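Side-chain contacts in sensor histidine kinase (Rhodopseudomonas palustris, PDB 3VA9), which probably transfers phosphate from ATP to a protein histidine in two-component signalling, and is represented here by its helical sensor domain: residues 22-27 against 65-70; 96-101 against 107-112; 85-90 against 119-124; 39-42 against 46-49; 32-37 against 54-59. All blocks are in the same frame, centred on the assembly; numbering follows the deposited sequence.

Interaction 1. Residues 22-27 against 65-70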
# COMPACT_ATOMS: atom_id res chain seq x y z
N LEU A 22 -0.38 -11.02 10.69
CA LEU A 22 -1.70 -10.83 10.11
C LEU A 22 -1.80 -9.40 9.59
O LEU A 22 -2.19 -9.17 8.44
CB LEU A 22 -2.79 -11.06 11.16
CG LEU A 22 -3.03 -12.50 11.60
CD1 LEU A 22 -4.05 -12.54 12.74
CD2 LEU A 22 -3.49 -13.34 10.42
N ALA A 23 -1.43 -8.46 10.45
CA ALA A 23 -1.50 -7.04 10.13
C ALA A 23 -0.66 -6.68 8.90
O ALA A 23 -1.04 -5.83 8.11
CB ALA A 23 -1.08 -6.20 11.33
N ILE A 24 0.49 -7.33 8.76
CA ILE A 24 1.40 -7.08 7.64
C ILE A 24 0.81 -7.58 6.32
O ILE A 24 0.96 -6.95 5.28
CB ILE A 24 2.77 -7.75 7.88
CG1 ILE A 24 3.53 -7.02 8.99
CG2 ILE A 24 3.59 -7.78 6.60
CD1 ILE A 24 4.80 -7.72 9.40
N SER A 25 0.14 -8.72 6.39
CA SER A 25 -0.49 -9.32 5.22
C SER A 25 -1.71 -8.51 4.80
O SER A 25 -2.02 -8.40 3.61
CB SER A 25 -0.88 -10.76 5.52
OG SER A 25 -2.00 -11.16 4.75
N ALA A 26 -2.41 -7.95 5.78
CA ALA A 26 -3.56 -7.11 5.51
C ALA A 26 -3.15 -5.80 4.85
O ALA A 26 -3.95 -5.18 4.13
CB ALA A 26 -4.33 -6.86 6.80
N ILE A 27 -1.92 -5.37 5.08
CA ILE A 27 -1.40 -4.16 4.45
C ILE A 27 -1.06 -4.38 2.97
O ILE A 27 -1.40 -3.57 2.11
CB ILE A 27 -0.19 -3.59 5.21
CG1 ILE A 27 -0.67 -2.95 6.52
CG2 ILE A 27 0.57 -2.58 4.36
CD1 ILE A 27 0.43 -2.61 7.47
N ASP A 65 -1.61 2.64 10.75
CA ASP A 65 -1.68 3.29 12.07
C ASP A 65 -1.66 2.24 13.19
O ASP A 65 -1.01 2.42 14.21
CB ASP A 65 -2.96 4.13 12.21
CG ASP A 65 -3.03 5.31 11.25
OD1 ASP A 65 -1.98 5.75 10.73
OD2 ASP A 65 -4.16 5.81 11.04
N GLY A 66 -2.40 1.16 12.98
CA GLY A 66 -2.53 0.10 13.96
C GLY A 66 -1.33 -0.83 14.06
O GLY A 66 -0.98 -1.28 15.15
N LEU A 67 -0.71 -1.13 12.92
CA LEU A 67 0.51 -1.93 12.93
C LEU A 67 1.55 -1.18 13.74
O LEU A 67 2.29 -1.78 14.52
CB LEU A 67 1.01 -2.13 11.50
CG LEU A 67 2.39 -2.77 11.34
CD1 LEU A 67 2.38 -4.22 11.82
CD2 LEU A 67 2.84 -2.68 9.89
N ARG A 68 1.58 0.13 13.55
CA ARG A 68 2.53 0.98 14.24
C ARG A 68 2.32 0.92 15.75
O ARG A 68 3.26 1.08 16.52
CB ARG A 68 2.42 2.42 13.74
CG ARG A 68 3.31 3.39 14.51
CD ARG A 68 3.17 4.82 14.00
NE ARG A 68 4.08 5.73 14.70
CZ ARG A 68 5.34 5.96 14.33
NH1 ARG A 68 5.84 5.35 13.27
NH2 ARG A 68 6.09 6.80 15.03
N ALA A 69 1.08 0.68 16.15
CA ALA A 69 0.75 0.57 17.57
C ALA A 69 1.20 -0.77 18.14
O ALA A 69 1.49 -0.88 19.33
CB ALA A 69 -0.75 0.77 17.78
N VAL A 70 1.26 -1.80 17.30
CA VAL A 70 1.72 -3.12 17.71
C VAL A 70 3.24 -3.13 17.88
O VAL A 70 3.77 -3.84 18.73
CB VAL A 70 1.32 -4.20 16.68
CG1 VAL A 70 1.91 -5.56 17.06
CG2 VAL A 70 -0.19 -4.28 16.56

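Interaction 2. Residues 96-101 against 107-112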
# COMPACT_ATOMS: atom_id res chain seq x y z
N GLY A 96 -3.72 7.99 -6.72
CA GLY A 96 -4.70 9.05 -6.53
C GLY A 96 -4.68 10.05 -7.67
O GLY A 96 -5.72 10.60 -8.04
N ARG A 97 -3.50 10.29 -8.23
CA ARG A 97 -3.38 11.22 -9.36
C ARG A 97 -4.01 10.61 -10.61
O ARG A 97 -4.70 11.29 -11.37
CB ARG A 97 -1.91 11.58 -9.60
CG ARG A 97 -1.63 12.48 -10.80
CD ARG A 97 -2.40 13.81 -10.73
NE ARG A 97 -2.50 14.33 -9.37
CZ ARG A 97 -3.45 15.17 -8.97
NH1 ARG A 97 -4.37 15.59 -9.83
NH2 ARG A 97 -3.49 15.59 -7.71
N VAL A 98 -3.77 9.32 -10.82
CA VAL A 98 -4.34 8.58 -11.94
C VAL A 98 -5.86 8.52 -11.82
O VAL A 98 -6.58 8.69 -12.80
CB VAL A 98 -3.82 7.15 -11.97
CG1 VAL A 98 -4.55 6.35 -13.04
CG2 VAL A 98 -2.30 7.12 -12.20
N VAL A 99 -6.34 8.25 -10.61
CA VAL A 99 -7.78 8.21 -10.31
C VAL A 99 -8.40 9.59 -10.55
O VAL A 99 -9.54 9.69 -11.03
CB VAL A 99 -8.01 7.77 -8.84
CG1 VAL A 99 -9.37 8.20 -8.34
CG2 VAL A 99 -7.85 6.27 -8.70
N GLU A 100 -7.65 10.64 -10.24
CA GLU A 100 -8.11 12.01 -10.44
C GLU A 100 -8.26 12.36 -11.92
O GLU A 100 -9.27 12.93 -12.32
CB GLU A 100 -7.17 13.01 -9.76
CG GLU A 100 -7.49 13.22 -8.29
CD GLU A 100 -8.86 13.86 -8.08
OE1 GLU A 100 -9.26 14.71 -8.91
OE2 GLU A 100 -9.53 13.52 -7.08
N LEU A 101 -7.26 12.01 -12.72
CA LEU A 101 -7.36 12.18 -14.16
C LEU A 101 -8.51 11.32 -14.71
O LEU A 101 -9.34 11.80 -15.46
CB LEU A 101 -6.03 11.85 -14.85
CG LEU A 101 -4.93 12.88 -14.60
CD1 LEU A 101 -3.56 12.35 -15.01
CD2 LEU A 101 -5.23 14.21 -15.31
N ARG A 107 -6.09 9.06 -21.95
CA ARG A 107 -4.72 9.19 -22.44
C ARG A 107 -3.81 9.82 -21.39
O ARG A 107 -2.67 9.39 -21.21
CB ARG A 107 -4.68 9.99 -23.75
CG ARG A 107 -3.26 10.33 -24.23
CD ARG A 107 -3.26 11.28 -25.44
NE ARG A 107 -4.08 12.48 -25.22
CZ ARG A 107 -3.68 13.57 -24.57
NH1 ARG A 107 -2.46 13.63 -24.04
NH2 ARG A 107 -4.50 14.60 -24.43
N GLU A 108 -4.31 10.84 -20.71
CA GLU A 108 -3.55 11.46 -19.63
C GLU A 108 -3.35 10.49 -18.48
O GLU A 108 -2.24 10.38 -17.95
CB GLU A 108 -4.27 12.71 -19.13
CG GLU A 108 -4.31 13.84 -20.12
CD GLU A 108 -5.12 15.00 -19.62
OE1 GLU A 108 -4.70 15.64 -18.63
OE2 GLU A 108 -6.19 15.27 -20.20
N ALA A 109 -4.42 9.81 -18.09
CA ALA A 109 -4.38 8.86 -16.98
C ALA A 109 -3.39 7.73 -17.25
O ALA A 109 -2.69 7.28 -16.34
CB ALA A 109 -5.76 8.30 -16.72
N LEU A 110 -3.33 7.29 -18.51
CA LEU A 110 -2.46 6.20 -18.91
C LEU A 110 -1.00 6.64 -18.96
O LEU A 110 -0.10 5.89 -18.57
CB LEU A 110 -2.86 5.66 -20.29
CG LEU A 110 -4.03 4.68 -20.39
CD1 LEU A 110 -4.28 4.30 -21.85
CD2 LEU A 110 -3.75 3.43 -19.57
N ASP A 111 -0.79 7.86 -19.46
CA ASP A 111 0.55 8.45 -19.53
C ASP A 111 1.14 8.48 -18.12
O ASP A 111 2.28 8.11 -17.91
CB ASP A 111 0.48 9.86 -20.14
CG ASP A 111 1.76 10.66 -19.93
OD1 ASP A 111 2.86 10.07 -20.03
OD2 ASP A 111 1.68 11.88 -19.67
N ILE A 112 0.32 8.92 -17.16
CA ILE A 112 0.75 9.03 -15.78
C ILE A 112 0.95 7.68 -15.12
O ILE A 112 1.94 7.47 -14.43
CB ILE A 112 -0.23 9.90 -14.97
CG1 ILE A 112 -0.17 11.34 -15.48
CG2 ILE A 112 0.08 9.81 -13.48
CD1 ILE A 112 1.26 11.86 -15.68

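Interaction 3. Residues 85-90 against 119-124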
# COMPACT_ATOMS: atom_id res chain seq x y z
N ARG A 85 5.81 3.11 5.23
CA ARG A 85 4.84 4.19 5.16
C ARG A 85 5.22 5.28 4.16
O ARG A 85 4.37 5.81 3.45
CB ARG A 85 4.65 4.83 6.53
CG ARG A 85 3.59 5.90 6.53
CD ARG A 85 2.39 5.43 7.32
NE ARG A 85 1.15 6.06 6.88
CZ ARG A 85 0.09 6.21 7.67
NH1 ARG A 85 0.15 5.81 8.93
NH2 ARG A 85 -1.01 6.78 7.20
N LEU A 86 6.51 5.63 4.13
CA LEU A 86 7.02 6.54 3.12
C LEU A 86 6.70 6.00 1.74
O LEU A 86 6.19 6.73 0.87
CB LEU A 86 8.54 6.72 3.27
CG LEU A 86 9.24 7.56 2.18
CD1 LEU A 86 8.66 8.97 2.12
CD2 LEU A 86 10.75 7.63 2.41
N LEU A 87 6.99 4.72 1.53
CA LEU A 87 6.79 4.07 0.24
C LEU A 87 5.31 4.00 -0.11
O LEU A 87 4.93 4.27 -1.24
CB LEU A 87 7.42 2.67 0.25
CG LEU A 87 8.96 2.57 0.30
CD1 LEU A 87 9.44 1.15 0.57
CD2 LEU A 87 9.61 3.12 -0.97
N THR A 88 4.47 3.65 0.86
CA THR A 88 3.03 3.55 0.59
C THR A 88 2.39 4.93 0.37
O THR A 88 1.47 5.06 -0.44
CB THR A 88 2.25 2.74 1.67
OG1 THR A 88 2.36 3.38 2.95
CG2 THR A 88 2.80 1.33 1.78
N ASP A 89 2.88 5.96 1.06
CA ASP A 89 2.44 7.33 0.80
C ASP A 89 2.77 7.81 -0.63
O ASP A 89 1.94 8.42 -1.30
CB ASP A 89 3.01 8.31 1.85
CG ASP A 89 2.21 8.34 3.16
OD1 ASP A 89 1.29 7.52 3.34
OD2 ASP A 89 2.51 9.21 4.01
N MET A 90 3.99 7.54 -1.09
CA MET A 90 4.35 7.88 -2.46
C MET A 90 3.50 7.10 -3.48
O MET A 90 3.08 7.64 -4.49
CB MET A 90 5.84 7.63 -2.72
CG MET A 90 6.78 8.39 -1.78
SD MET A 90 8.51 7.88 -1.97
CE MET A 90 8.75 8.26 -3.69
N ASP A 119 9.34 4.19 -10.91
CA ASP A 119 9.74 4.29 -9.51
C ASP A 119 9.72 2.93 -8.82
O ASP A 119 10.32 2.77 -7.76
CB ASP A 119 8.86 5.30 -8.78
CG ASP A 119 8.96 6.70 -9.37
OD1 ASP A 119 10.05 7.30 -9.27
OD2 ASP A 119 7.96 7.18 -9.93
N ARG A 120 9.02 1.97 -9.41
CA ARG A 120 9.00 0.59 -8.91
C ARG A 120 8.52 0.52 -7.46
O ARG A 120 8.93 -0.36 -6.69
CB ARG A 120 10.38 -0.05 -9.04
CG ARG A 120 10.91 -0.15 -10.47
CD ARG A 120 12.37 -0.60 -10.47
NE ARG A 120 12.95 -0.67 -11.81
CZ ARG A 120 14.23 -0.92 -12.06
NH1 ARG A 120 15.08 -1.13 -11.06
NH2 ARG A 120 14.68 -0.96 -13.31
N LEU A 121 7.65 1.45 -7.09
CA LEU A 121 7.16 1.53 -5.72
C LEU A 121 6.51 0.22 -5.27
O LEU A 121 6.60 -0.16 -4.10
CB LEU A 121 6.20 2.70 -5.58
CG LEU A 121 6.96 4.03 -5.54
CD1 LEU A 121 6.02 5.25 -5.60
CD2 LEU A 121 7.84 4.05 -4.31
N THR A 122 5.87 -0.47 -6.22
CA THR A 122 5.23 -1.75 -5.95
C THR A 122 6.24 -2.83 -5.52
O THR A 122 6.06 -3.49 -4.50
CB THR A 122 4.46 -2.24 -7.19
OG1 THR A 122 3.38 -1.33 -7.44
CG2 THR A 122 3.91 -3.64 -6.97
N GLU A 123 7.31 -2.99 -6.29
CA GLU A 123 8.38 -3.90 -5.92
C GLU A 123 8.98 -3.49 -4.58
O GLU A 123 9.22 -4.33 -3.72
CB GLU A 123 9.48 -3.90 -6.99
CG GLU A 123 9.07 -4.49 -8.34
CD GLU A 123 8.29 -3.51 -9.21
OE1 GLU A 123 8.08 -2.35 -8.79
OE2 GLU A 123 7.89 -3.90 -10.32
N ARG A 124 9.21 -2.19 -4.42
CA ARG A 124 9.88 -1.68 -3.23
C ARG A 124 9.03 -1.89 -1.98
O ARG A 124 9.55 -2.22 -0.91
CB ARG A 124 10.26 -0.21 -3.41
CG ARG A 124 11.42 0.00 -4.37
CD ARG A 124 11.47 1.42 -4.91
NE ARG A 124 11.90 2.39 -3.92
CZ ARG A 124 11.88 3.71 -4.11
NH1 ARG A 124 11.43 4.20 -5.26
NH2 ARG A 124 12.30 4.53 -3.16

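Interaction 4. Residues 39-42 against 46-49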
# COMPACT_ATOMS: atom_id res chain seq x y z
N ARG A 39 -7.34 0.69 -11.33
CA ARG A 39 -7.33 0.16 -12.70
C ARG A 39 -8.73 -0.18 -13.19
O ARG A 39 -9.07 0.12 -14.33
CB ARG A 39 -6.42 -1.06 -12.80
CG ARG A 39 -5.00 -0.70 -12.52
CD ARG A 39 -4.04 -1.85 -12.74
NE ARG A 39 -2.70 -1.38 -12.47
CZ ARG A 39 -1.61 -2.13 -12.49
NH1 ARG A 39 -1.69 -3.43 -12.78
NH2 ARG A 39 -0.43 -1.57 -12.23
N GLY A 40 -9.54 -0.78 -12.33
CA GLY A 40 -10.92 -1.09 -12.68
C GLY A 40 -11.73 0.17 -13.00
O GLY A 40 -12.56 0.15 -13.91
N PHE A 41 -11.48 1.25 -12.27
CA PHE A 41 -12.16 2.54 -12.48
C PHE A 41 -11.76 3.18 -13.81
O PHE A 41 -12.62 3.67 -14.55
CB PHE A 41 -11.85 3.51 -11.32
CG PHE A 41 -12.51 4.87 -11.47
CD1 PHE A 41 -13.88 4.99 -11.65
CD2 PHE A 41 -11.74 6.03 -11.39
CE1 PHE A 41 -14.48 6.24 -11.77
CE2 PHE A 41 -12.34 7.28 -11.50
CZ PHE A 41 -13.71 7.39 -11.69
N LEU A 42 -10.47 3.17 -14.11
CA LEU A 42 -9.99 3.66 -15.41
C LEU A 42 -10.60 2.89 -16.56
O LEU A 42 -10.94 3.46 -17.60
CB LEU A 42 -8.47 3.55 -15.51
CG LEU A 42 -7.59 4.60 -14.87
CD1 LEU A 42 -6.16 4.38 -15.36
CD2 LEU A 42 -8.08 5.99 -15.24
N ILE A 46 -16.95 2.95 -13.81
CA ILE A 46 -17.98 2.61 -12.83
C ILE A 46 -17.53 3.01 -11.42
O ILE A 46 -16.52 2.52 -10.91
CB ILE A 46 -18.35 1.11 -12.90
CG1 ILE A 46 -19.04 0.80 -14.23
CG2 ILE A 46 -19.25 0.71 -11.73
CD1 ILE A 46 -19.16 -0.69 -14.55
N GLU A 47 -18.29 3.92 -10.80
CA GLU A 47 -17.89 4.57 -9.55
C GLU A 47 -17.64 3.59 -8.42
O GLU A 47 -16.90 3.88 -7.47
CB GLU A 47 -18.94 5.61 -9.12
CG GLU A 47 -18.64 6.27 -7.77
CD GLU A 47 -17.40 7.16 -7.80
OE1 GLU A 47 -16.98 7.57 -8.91
OE2 GLU A 47 -16.85 7.44 -6.72
N THR A 48 -18.25 2.42 -8.52
CA THR A 48 -18.06 1.35 -7.54
C THR A 48 -16.58 0.99 -7.40
O THR A 48 -16.13 0.64 -6.31
CB THR A 48 -18.88 0.10 -7.92
OG1 THR A 48 -20.26 0.34 -7.63
CG2 THR A 48 -18.41 -1.10 -7.13
N TYR A 49 -15.83 1.08 -8.49
CA TYR A 49 -14.40 0.76 -8.44
C TYR A 49 -13.64 1.88 -7.74
O TYR A 49 -12.70 1.63 -6.98
CB TYR A 49 -13.83 0.48 -9.83
CG TYR A 49 -14.34 -0.79 -10.46
CD1 TYR A 49 -13.75 -2.01 -10.18
CD2 TYR A 49 -15.41 -0.77 -11.35
CE1 TYR A 49 -14.21 -3.17 -10.76
CE2 TYR A 49 -15.88 -1.93 -11.93
CZ TYR A 49 -15.28 -3.13 -11.63
OH TYR A 49 -15.73 -4.29 -12.20

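Interaction 5. Residues 32-37 against 54-59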
# COMPACT_ATOMS: atom_id res chain seq x y z
N LEU A 32 -2.70 -3.76 -2.87
CA LEU A 32 -3.14 -4.41 -4.11
C LEU A 32 -4.56 -4.02 -4.46
O LEU A 32 -4.87 -3.74 -5.61
CB LEU A 32 -3.04 -5.94 -3.99
CG LEU A 32 -1.60 -6.44 -3.95
CD1 LEU A 32 -1.54 -7.90 -3.53
CD2 LEU A 32 -0.99 -6.22 -5.32
N GLU A 33 -5.42 -4.00 -3.45
CA GLU A 33 -6.81 -3.62 -3.65
C GLU A 33 -6.97 -2.18 -4.14
O GLU A 33 -7.84 -1.90 -4.97
CB GLU A 33 -7.61 -3.86 -2.36
CG GLU A 33 -9.12 -3.75 -2.55
CD GLU A 33 -9.66 -4.72 -3.59
OE1 GLU A 33 -9.40 -5.94 -3.47
OE2 GLU A 33 -10.34 -4.27 -4.54
N ALA A 34 -6.13 -1.26 -3.67
CA ALA A 34 -6.16 0.13 -4.13
C ALA A 34 -5.75 0.21 -5.60
O ALA A 34 -6.38 0.90 -6.40
CB ALA A 34 -5.25 1.01 -3.27
N GLU A 35 -4.68 -0.50 -5.94
CA GLU A 35 -4.21 -0.54 -7.32
C GLU A 35 -5.23 -1.18 -8.27
O GLU A 35 -5.60 -0.59 -9.28
CB GLU A 35 -2.89 -1.30 -7.40
CG GLU A 35 -2.24 -1.25 -8.77
CD GLU A 35 -1.05 -2.15 -8.86
OE1 GLU A 35 0.07 -1.68 -8.58
OE2 GLU A 35 -1.22 -3.35 -9.19
N THR A 36 -5.70 -2.38 -7.93
CA THR A 36 -6.64 -3.06 -8.80
C THR A 36 -7.94 -2.26 -8.95
O THR A 36 -8.54 -2.22 -10.03
CB THR A 36 -6.92 -4.50 -8.33
OG1 THR A 36 -7.40 -5.27 -9.44
CG2 THR A 36 -7.96 -4.53 -7.20
N SER A 37 -8.37 -1.59 -7.88
CA SER A 37 -9.61 -0.81 -7.94
C SER A 37 -9.45 0.42 -8.83
O SER A 37 -10.33 0.74 -9.62
CB SER A 37 -10.06 -0.40 -6.54
OG SER A 37 -10.42 -1.54 -5.80
N ILE A 54 -11.03 4.08 -2.76
CA ILE A 54 -11.15 4.89 -1.54
C ILE A 54 -11.15 4.02 -0.28
O ILE A 54 -10.44 4.31 0.68
CB ILE A 54 -12.41 5.78 -1.57
CG1 ILE A 54 -12.23 6.93 -2.57
CG2 ILE A 54 -12.73 6.35 -0.18
CD1 ILE A 54 -13.51 7.60 -2.94
N ARG A 55 -11.93 2.94 -0.30
CA ARG A 55 -11.98 2.02 0.83
C ARG A 55 -10.61 1.39 1.13
O ARG A 55 -10.18 1.36 2.29
CB ARG A 55 -13.03 0.92 0.59
CG ARG A 55 -13.19 -0.01 1.78
CD ARG A 55 -14.12 -1.17 1.51
NE ARG A 55 -14.35 -1.93 2.74
CZ ARG A 55 -14.98 -3.10 2.81
NH1 ARG A 55 -15.46 -3.68 1.72
NH2 ARG A 55 -15.13 -3.69 3.99
N ALA A 56 -9.94 0.90 0.10
CA ALA A 56 -8.63 0.30 0.28
C ALA A 56 -7.61 1.34 0.78
O ALA A 56 -6.81 1.06 1.67
CB ALA A 56 -8.15 -0.35 -1.03
N ARG A 57 -7.66 2.54 0.22
CA ARG A 57 -6.80 3.63 0.68
C ARG A 57 -7.05 3.97 2.16
O ARG A 57 -6.11 4.15 2.93
CB ARG A 57 -7.00 4.88 -0.18
CG ARG A 57 -6.07 6.02 0.17
CD ARG A 57 -6.65 7.34 -0.31
NE ARG A 57 -7.90 7.65 0.39
CZ ARG A 57 -8.79 8.54 -0.02
NH1 ARG A 57 -8.58 9.22 -1.15
NH2 ARG A 57 -9.89 8.76 0.68
N ASP A 58 -8.31 4.06 2.54
CA ASP A 58 -8.66 4.34 3.94
C ASP A 58 -8.23 3.19 4.85
O ASP A 58 -7.70 3.41 5.95
CB ASP A 58 -10.16 4.61 4.08
CG ASP A 58 -10.59 5.92 3.43
OD1 ASP A 58 -9.72 6.78 3.18
OD2 ASP A 58 -11.80 6.11 3.19
N ALA A 59 -8.46 1.96 4.39
CA ALA A 59 -8.12 0.77 5.17
C ALA A 59 -6.61 0.65 5.35
O ALA A 59 -6.12 0.28 6.42
CB ALA A 59 -8.71 -0.48 4.52

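Interaction 1. Residues 22-27 against 65-70
Ala-23 and Leu-67 face each other with CA atoms 6.2 Å apart, where segments 22-27 and 65-70 run nearly antiparallel, their axes 10.0 Å apart at 157°. Leu-67 carries its side of the contact. With CG anti to the backbone N (chi1 171°), it reaches across to helix 18-44 and divides its two methyls between neighbours one turn apart. Leu-67 CD1 lies against Ala-23 CB at 4.0 Å and against Ile-24 CG1 at 4.1 Å. Leu-67 CD2 meets Ile-27 CD1 at 3.4 Å, a close approach for two methyl carbons. The two side chains cross there at about a right angle, and the end of Ile-27 presses on the end of one leucine branch. Ile-27 CD1 also comes to 4.1 Å from Leu-67 CB. Ile-24 meets the leucine more loosely, through the side of its longer branch. This is core packing of the four-helix bundle of the CHASE3-type sensor domain. Ile-24 also touches Leu-129 and Leu-132 of helix 121-142, and Leu-67 touches Ile-81 of helix 75-101. No hydrogen bond or salt bridge joins the two segments. Cohesion between them therefore rests on the fit of aliphatic side chains alone.

Interaction 2. Residues 96-101 against 107-112
Leu-101 and Ile-112 cross at about a right angle, with Leu-101 CD1 3.6 Å from Ile-112 CG1. Leu-101 CG stands anti to the carbonyl carbon (chi1 -71°), a rotation that carries both methyls toward helix 106-116. The backbone position itself brings Leu-101 CB to 4.0 Å from Ala-109 CB. The second branch turns to the other neighbour: Leu-101 CD2 lies 3.7 Å from Glu-108 OE1. Leu-101 and Glu-108 also cross nearly at right angles, and the methyl touches the carboxylate oxygen at the end of the extended Glu-108 chain. This is a van der Waals contact and not a polar bond.

The two helices run almost antiparallel, at 168°, with axes 8.5 Å apart. Together they form a helical hairpin: helix 75-101 ends, the chain turns, and the short helix 106-116 comes back along it. Arg-105 in the turn closes the end of the first helix by bonding to Leu-101 O.

Val-98 lies on the inner side of this hairpin. Its CG2 slides past the short branch of Ile-112 in the opposite direction, with Val-98 CG2 3.8 Å from Ile-112 CG2. Its CG1 sits 3.9 Å from Ala-109 O. Leu-42 of helix 18-44 packs on both Val-98 and Ala-109, which places this edge of the contact in the interior. Toward the surface, the aliphatic part of Arg-97 crosses the same isoleucine methyl obliquely, with Arg-97 CG 4.2 Å from Ile-112 CG2.

Interaction 3. Residues 85-90 against 119-124
Leu-87 reaches the start of helix 121-142 with both methyls. Chi1 of -69° sets its CG beside the backbone N, opposite the carbonyl carbon, and so brings the branches to the other segment. Leu-87 CD1 comes to rest 3.7 Å from Arg-124 O. Leu-87 CD2 lies over one face of the Arg-124 guanidinium, 3.7 Å from Arg-124 NH2, and is also 3.9 Å from Leu-121 CD2. Leu-121 CD2 covers the same guanidinium face, offset toward its rim. The arginine is bent at chi3 (72°), which folds its flat end back toward the beginning of its own helix. There Arg-124 NH1 gives a hydrogen bond of 3.1 Å to Asp-119 O. The bond is nearly straight, at 164°, and the acceptor lies in the guanidinium plane. Across from Leu-121, Met-90 offers the root of its chain: Met-90 CB is 3.7 Å from Leu-121 CD1. Ile-125 and Ser-128 of helix 121-142 also pack on Leu-87. An alanine at Leu-87 would take away both methyls and is likely to open a gap beside Leu-121 and leave that guanidinium face less covered. No hydrogen bond links segments 85-90 and 119-124. The arginine does two things: its edge holds the Asp-119 carbonyl, while its face joins the apolar packing.

Interaction 4. Residues 39-42 against 46-49
Ile-46 O meets groups from both segments. It accepts the backbone N-H of Tyr-49 at 2.9 Å, and Phe-41 CD1 comes to 3.7 Å from it, with the oxygen at the edge of the Phe-41 ring, near its plane. Phe-41 CG is anti to the backbone N (chi1 179°), which swings the ring toward the start of helix 47-70. Glu-47 OE1 comes to 4.0 Å from Phe-41 CE1, its carboxylate plane turned 80° from the ring; the acid's stronger partner is Arg-50, in a salt bridge. Tyr-49 packs against the backbone of the other segment. Its CB lies 3.5 Å from Phe-41 N, and its ring lies along Gly-40, with Gly-40 O over one face, offset toward the rim. Gly-40 has no side chain, and the ring fits close on its CA, with Tyr-49 CD1 3.9 Å from Gly-40 CA. A serine in place of Tyr-49 would probably leave Gly-40 without its covering ring and open a gap at the turn. Thr-44 OG1 bonds to both Gly-40 O and Ile-46 N in the connection. This is the tight end of an antiparallel helical hairpin, joining the first two helices of the four-helix bundle.

Interaction 5. Residues 32-37 against 54-59
Ala-56 CB meets the backbone of helix 18-44 directly, 3.4 Å from Ala-34 N. The same methyl is 3.9 Å from Ala-34 CB and 3.8 Å from Glu-33 CB, so it sits against the backbone between these two side chains. The alanines' CA atoms are only 5.1 Å apart, a spacing that two small residues allow. Glu-33 adds the aliphatic part of its chain. A chi1 of -169° turns its CG away from the backbone N and lays it alongside the same methyl; the chain then bends at chi2 and takes the carboxylate away from helix 47-70.

This is the close approach of the first two helices of the four-helix bundle, in the antiparallel hairpin built from helices 18-44 and 47-70. No hydrogen bond crosses between the segments.

The next shell begins with Ser-37, one turn beyond Glu-33. Its hydroxyl turns back into its own helix, and Ser-37 OG donates to Glu-33 O at 2.7 Å. Ser-37 N reaches that oxygen at 3.0 Å from the opposite face of the carbonyl plane, so two donors of one residue hold it. The buried hydroxyl is thereby satisfied within its own helix. Ser-37 also touches Ser-52 and Tyr-53 of the facing helix. Ala-34 is covered further by Tyr-53 and, from helix 75-101, by Met-92 and Leu-95.

How the interactions relate
Interactions 4, 5 and 1 follow one another along the same hairpin of helices 18-44 and 47-70, from its turn toward its open end. Centres of 4 and 5 are 11 Å apart and those of 5 and 1 16 Å; 4 and 5 touch where Tyr-49 O meets Ser-37 CB at 3.4 Å. Interactions 2 and 3 both use helix 75-101, with centres 17 Å apart. Interaction 2 joins the hairpin's turn end through Leu-42, whose CD1 is 3.4 Å from Val-98 CG1. Interaction 3 is tied to interaction 1 by a salt bridge, Asp-65 OD1 to Arg-85 NH1, at 2.8 Å. All five lie within the sensor domain.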